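Local coordinates for protein putative sugar ABC transporter (Yersinia enterocolitica subsp. enterocolitica 8081, PDB 5ULB) that probably binds methylthioribose-type sugars, as the substrate-binding component of an ABC transporter, and holds a selenium analogue of that sugar between its two lobes, at residues V136-V150 against N170-V182. Residues are numbered along the deposited sequence; the frame is centred on the assembly and turned at random.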
loop_
_atom_site.group_PDB
_atom_site.type_symbol
_atom_site.label_atom_id
_atom_site.label_comp_id
_atom_site.label_asym_id
_atom_site.label_seq_id
_atom_site.Cartn_x
_atom_site.Cartn_y
_atom_site.Cartn_z
ATOM N N VAL A 136 -8.269 -18.957 8.683
ATOM C CA VAL A 136 -9.395 -19.590 9.391
ATOM C C VAL A 136 -9.797 -20.832 8.669
ATOM O O VAL A 136 -10.071 -21.864 9.316
ATOM C CB VAL A 136 -10.547 -18.606 9.519
ATOM C CG1 VAL A 136 -11.823 -19.310 10.034
ATOM C CG2 VAL A 136 -10.179 -17.383 10.449
ATOM N N LYS A 137 -9.985 -20.759 7.346
ATOM C CA LYS A 137 -10.416 -21.908 6.525
ATOM C C LYS A 137 -9.357 -23.025 6.682
ATOM O O LYS A 137 -9.703 -24.187 6.923
ATOM C CB LYS A 137 -10.473 -21.490 5.094
ATOM C CG LYS A 137 -11.629 -20.613 4.699
ATOM C CD LYS A 137 -11.590 -20.244 3.177
ATOM C CE LYS A 137 -12.750 -19.361 2.798
ATOM N NZ LYS A 137 -12.670 -18.894 1.448
ATOM N N ASP A 138 -8.088 -22.709 6.532
ATOM C CA ASP A 138 -7.015 -23.728 6.510
ATOM C C ASP A 138 -6.898 -24.449 7.849
ATOM O O ASP A 138 -6.527 -25.562 7.871
ATOM C CB ASP A 138 -5.713 -23.107 6.168
ATOM C CG ASP A 138 -5.625 -22.692 4.676
ATOM O OD1 ASP A 138 -6.523 -22.999 3.858
ATOM O OD2 ASP A 138 -4.531 -22.080 4.288
ATOM N N PHE A 139 -7.238 -23.763 8.964
ATOM C CA PHE A 139 -7.133 -24.330 10.286
ATOM C C PHE A 139 -8.501 -24.735 10.887
ATOM O O PHE A 139 -8.603 -25.085 12.072
ATOM C CB PHE A 139 -6.321 -23.417 11.199
ATOM C CG PHE A 139 -4.878 -23.414 10.854
ATOM C CD1 PHE A 139 -4.031 -24.335 11.397
ATOM C CD2 PHE A 139 -4.401 -22.569 9.928
ATOM C CE1 PHE A 139 -2.677 -24.384 11.022
ATOM C CE2 PHE A 139 -3.064 -22.629 9.566
ATOM C CZ PHE A 139 -2.187 -23.512 10.094
ATOM N N ASN A 140 -9.539 -24.647 10.066
ATOM C CA ASN A 140 -10.902 -24.976 10.604
ATOM C C ASN A 140 -11.265 -24.294 11.895
ATOM O O ASN A 140 -11.860 -24.834 12.819
ATOM C CB ASN A 140 -11.149 -26.482 10.797
ATOM C CG ASN A 140 -11.240 -27.299 9.535
ATOM O OD1 ASN A 140 -10.301 -27.396 8.764
ATOM N ND2 ASN A 140 -12.346 -28.016 9.413
ATOM N N GLY A 141 -10.940 -23.043 11.953
ATOM C CA GLY A 141 -11.357 -22.216 13.057
ATOM C C GLY A 141 -10.620 -22.472 14.339
ATOM O O GLY A 141 -11.001 -21.909 15.369
ATOM N N LYS A 142 -9.505 -23.219 14.301
ATOM C CA LYS A 142 -8.770 -23.531 15.549
ATOM C C LYS A 142 -7.267 -23.323 15.260
ATOM O O LYS A 142 -6.631 -24.125 14.570
ATOM C CB LYS A 142 -8.982 -24.995 15.967
ATOM C CG LYS A 142 -8.210 -25.280 17.295
ATOM C CD LYS A 142 -8.539 -26.732 17.708
ATOM C CE LYS A 142 -8.603 -26.967 19.201
ATOM N NZ LYS A 142 -7.193 -26.816 19.588
ATOM N N ALA A 143 -6.721 -22.275 15.873
ATOM C CA ALA A 143 -5.291 -21.973 15.646
ATOM C C ALA A 143 -4.830 -21.032 16.712
ATOM O O ALA A 143 -5.544 -20.065 17.098
ATOM C CB ALA A 143 -5.147 -21.325 14.267
ATOM N N ASN A 144 -3.579 -21.255 17.117
ATOM C CA ASN A 144 -2.816 -20.244 17.936
ATOM C C ASN A 144 -2.015 -19.385 16.969
ATOM O O ASN A 144 -1.232 -19.968 16.202
ATOM C CB ASN A 144 -1.915 -20.996 18.909
ATOM C CG ASN A 144 -2.727 -21.767 19.923
ATOM O OD1 ASN A 144 -3.675 -21.186 20.498
ATOM N ND2 ASN A 144 -2.404 -23.066 20.111
ATOM N N ILE A 145 -2.195 -18.075 16.997
ATOM C CA ILE A 145 -1.596 -17.176 15.976
ATOM C C ILE A 145 -0.775 -16.101 16.622
ATOM O O ILE A 145 -1.011 -15.686 17.765
ATOM C CB ILE A 145 -2.639 -16.633 15.027
ATOM C CG1 ILE A 145 -3.556 -15.616 15.654
ATOM C CG2 ILE A 145 -3.451 -17.812 14.426
ATOM C CD1 ILE A 145 -4.402 -14.890 14.691
ATOM N N ILE A 146 0.117 -15.556 15.766
ATOM C CA ILE A 146 0.729 -14.248 16.039
ATOM C C ILE A 146 0.175 -13.290 14.970
ATOM O O ILE A 146 0.112 -13.664 13.822
ATOM C CB ILE A 146 2.309 -14.336 15.918
ATOM C CG1 ILE A 146 2.875 -15.478 16.743
ATOM C CG2 ILE A 146 2.913 -13.019 16.277
ATOM C CD1 ILE A 146 2.539 -15.469 18.144
ATOM N N LYS A 147 -0.099 -12.060 15.388
ATOM C CA LYS A 147 -0.486 -10.992 14.473
ATOM C C LYS A 147 0.726 -10.025 14.363
ATOM O O LYS A 147 1.327 -9.658 15.339
ATOM C CB LYS A 147 -1.713 -10.247 15.062
ATOM C CG LYS A 147 -2.119 -9.007 14.255
ATOM C CD LYS A 147 -3.475 -8.523 14.631
ATOM C CE LYS A 147 -3.710 -8.040 15.997
ATOM N NZ LYS A 147 -3.173 -6.794 16.294
ATOM N N LEU A 148 0.981 -9.658 13.103
ATOM C CA LEU A 148 2.015 -8.585 12.828
ATOM C C LEU A 148 1.234 -7.368 12.383
ATOM O O LEU A 148 0.522 -7.385 11.372
ATOM C CB LEU A 148 2.980 -9.007 11.750
ATOM C CG LEU A 148 3.494 -10.465 11.814
ATOM C CD1 LEU A 148 4.350 -10.827 10.603
ATOM C CD2 LEU A 148 4.258 -10.730 13.103
ATOM N N TRP A 149 1.334 -6.274 13.174
ATOM C CA TRP A 149 0.420 -5.175 13.051
ATOM C C TRP A 149 1.017 -3.946 13.835
ATOM O O TRP A 149 1.759 -4.183 14.788
ATOM C CB TRP A 149 -0.928 -5.553 13.712
ATOM C CG TRP A 149 -2.041 -4.575 13.680
ATOM C CD1 TRP A 149 -2.863 -4.259 12.640
ATOM C CD2 TRP A 149 -2.400 -3.651 14.748
ATOM N NE1 TRP A 149 -3.679 -3.270 13.024
ATOM C CE2 TRP A 149 -3.480 -2.862 14.307
ATOM C CE3 TRP A 149 -1.961 -3.504 16.064
ATOM C CZ2 TRP A 149 -4.104 -1.953 15.106
ATOM C CZ3 TRP A 149 -2.545 -2.576 16.848
ATOM C CH2 TRP A 149 -3.603 -1.833 16.359
ATOM N N VAL A 150 0.702 -2.787 13.406
ATOM C CA VAL A 150 1.078 -1.509 14.125
ATOM C C VAL A 150 -0.123 -0.608 14.225
ATOM O O VAL A 150 -0.819 -0.387 13.249
ATOM C CB VAL A 150 2.304 -0.859 13.475
ATOM C CG1 VAL A 150 2.082 -0.450 12.036
ATOM C CG2 VAL A 150 2.804 0.309 14.279
ATOM N N ASN A 170 -15.033 -16.840 15.284
ATOM C CA ASN A 170 -14.269 -18.032 15.381
ATOM C C ASN A 170 -13.512 -18.093 16.684
ATOM O O ASN A 170 -12.286 -17.767 16.787
ATOM C CB ASN A 170 -13.317 -18.125 14.241
ATOM C CG ASN A 170 -13.982 -18.112 12.921
ATOM O OD1 ASN A 170 -14.616 -19.118 12.551
ATOM N ND2 ASN A 170 -13.949 -17.015 12.209
ATOM N N PRO A 171 -14.197 -18.470 17.737
ATOM C CA PRO A 171 -13.539 -18.351 19.118
ATOM C C PRO A 171 -12.433 -19.319 19.335
ATOM O O PRO A 171 -11.693 -19.134 20.265
ATOM C CB PRO A 171 -14.644 -18.632 20.112
ATOM C CG PRO A 171 -15.726 -19.013 19.262
ATOM C CD PRO A 171 -15.582 -18.849 17.833
ATOM N N GLY A 172 -12.231 -20.281 18.468
ATOM C CA GLY A 172 -11.086 -21.145 18.556
ATOM C C GLY A 172 -9.815 -20.587 17.939
ATOM O O GLY A 172 -8.780 -21.264 17.973
ATOM N N ILE A 173 -9.828 -19.350 17.490
ATOM C CA ILE A 173 -8.613 -18.646 17.083
ATOM C C ILE A 173 -8.122 -17.867 18.280
ATOM O O ILE A 173 -8.848 -17.085 18.866
ATOM C CB ILE A 173 -8.798 -17.711 15.900
ATOM C CG1 ILE A 173 -9.381 -18.415 14.665
ATOM C CG2 ILE A 173 -7.456 -17.061 15.555
ATOM C CD1 ILE A 173 -8.541 -19.467 14.029
ATOM N N THR A 174 -6.878 -18.145 18.721
ATOM C CA THR A 174 -6.302 -17.517 19.880
ATOM C C THR A 174 -5.136 -16.647 19.393
ATOM O O THR A 174 -4.195 -17.176 18.834
ATOM C CB THR A 174 -5.832 -18.551 20.892
ATOM O OG1 THR A 174 -6.913 -19.351 21.346
ATOM C CG2 THR A 174 -5.082 -17.878 22.059
ATOM N N GLU A 175 -5.176 -15.320 19.675
ATOM C CA GLU A 175 -4.071 -14.457 19.404
ATOM C C GLU A 175 -3.118 -14.538 20.593
ATOM O O GLU A 175 -3.428 -14.079 21.683
ATOM C CB GLU A 175 -4.537 -13.039 19.251
ATOM C CG GLU A 175 -3.407 -12.062 18.930
ATOM C CD GLU A 175 -3.814 -10.600 19.026
ATOM O OE1 GLU A 175 -4.726 -10.189 18.292
ATOM O OE2 GLU A 175 -3.201 -9.797 19.819
ATOM N N LEU A 176 -1.964 -15.109 20.348
ATOM C CA LEU A 176 -0.932 -15.214 21.415
ATOM C C LEU A 176 -0.340 -13.847 21.701
ATOM O O LEU A 176 -0.092 -13.526 22.872
ATOM C CB LEU A 176 0.109 -16.257 21.062
ATOM C CG LEU A 176 -0.326 -17.660 20.898
ATOM C CD1 LEU A 176 0.826 -18.435 20.301
ATOM C CD2 LEU A 176 -0.905 -18.230 22.133
ATOM N N GLU A 177 0.009 -13.095 20.644
ATOM C CA GLU A 177 0.693 -11.821 20.711
ATOM C C GLU A 177 0.490 -11.098 19.410
ATOM O O GLU A 177 0.291 -11.710 18.367
ATOM C CB GLU A 177 2.257 -12.081 20.935
ATOM C CG GLU A 177 2.918 -10.932 21.575
ATOM C CD GLU A 177 4.242 -11.298 22.179
ATOM O OE1 GLU A 177 5.049 -10.333 22.129
ATOM O OE2 GLU A 177 4.435 -12.438 22.804
ATOM N N SER A 178 0.654 -9.770 19.502
ATOM C CA SER A 178 0.783 -8.908 18.368
ATOM C C SER A 178 2.122 -8.145 18.415
ATOM O O SER A 178 2.455 -7.648 19.476
ATOM C CB SER A 178 -0.407 -7.943 18.334
ATOM O OG SER A 178 -0.396 -7.175 17.115
ATOM N N ILE A 179 2.772 -8.065 17.286
ATOM C CA ILE A 179 4.098 -7.498 17.118
ATOM C C ILE A 179 4.086 -6.571 15.986
ATOM O O ILE A 179 3.495 -6.892 14.938
ATOM C CB ILE A 179 5.126 -8.641 16.588
ATOM C CG1 ILE A 179 5.434 -9.585 17.624
ATOM C CG2 ILE A 179 6.445 -8.091 15.937
ATOM C CD1 ILE A 179 6.118 -10.847 17.094
ATOM N N GLY A 180 4.827 -5.438 16.070
ATOM C CA GLY A 180 5.092 -4.643 14.904
ATOM C C GLY A 180 5.406 -3.187 15.229
ATOM O O GLY A 180 4.738 -2.622 16.045
ATOM N N ALA A 181 6.343 -2.611 14.446
ATOM C CA ALA A 181 6.630 -1.179 14.536
ATOM C C ALA A 181 7.123 -0.713 13.203
ATOM O O ALA A 181 7.697 -1.483 12.399
ATOM C CB ALA A 181 7.723 -0.970 15.602
ATOM N N VAL A 182 6.971 0.589 12.967
ATOM C CA VAL A 182 7.632 1.202 11.841
ATOM C C VAL A 182 9.031 1.702 12.271
ATOM O O VAL A 182 9.152 2.303 13.329
ATOM C CB VAL A 182 6.820 2.427 11.337
ATOM C CG1 VAL A 182 7.541 3.157 10.184
ATOM C CG2 VAL A 182 5.429 1.988 10.900
HETATM O O HOH W 1 -13.467 -21.168 15.978
HETATM O O HOH W 2 1.319 -5.110 17.335
#
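K147 sets CG anti to its backbone N (chi1 174°); bends at chi3 and chi4 curl the chain forward along its own strand, bringing the amine beside S178 OG. S178 OG, also anti to N (chi1 -173°), accepts from K147 NZ at 2.9 Å. The amine lies over one face of the W149 ring, offset toward the rim, and is hydrogen-bonded to Q160 OE1. E175 OE1, hydrogen-bonded to Y163 OH, comes within 3.3 Å of K147 CE, without a salt bridge.

Strands 143-148 and 173-179 pair in parallel. T174 N gives a nearly straight bond to A143 O (2.8 Å, 171°). L176 is an extra residue, a beta bulge: I145 O accepts from L176 N (2.8 Å), the register moves on by one, and K147 N donates to E177 O (3.0 Å). E177 N is buried without a partner. I173 CD1 reaches A143 CB at 3.9 Å; I146 CG2 meets I179 CD1 at 4.0 Å.

V150, beyond the first strand, touches the bound sugar. The strands and helix 154-169 form a beta-alpha-beta unit. That helix covers the I145, K147 and I173 face; helix 186-200 covers I146 and I179. Strand 208-211 flanks 143-148, and 173-179 is the sheet's outermost strand.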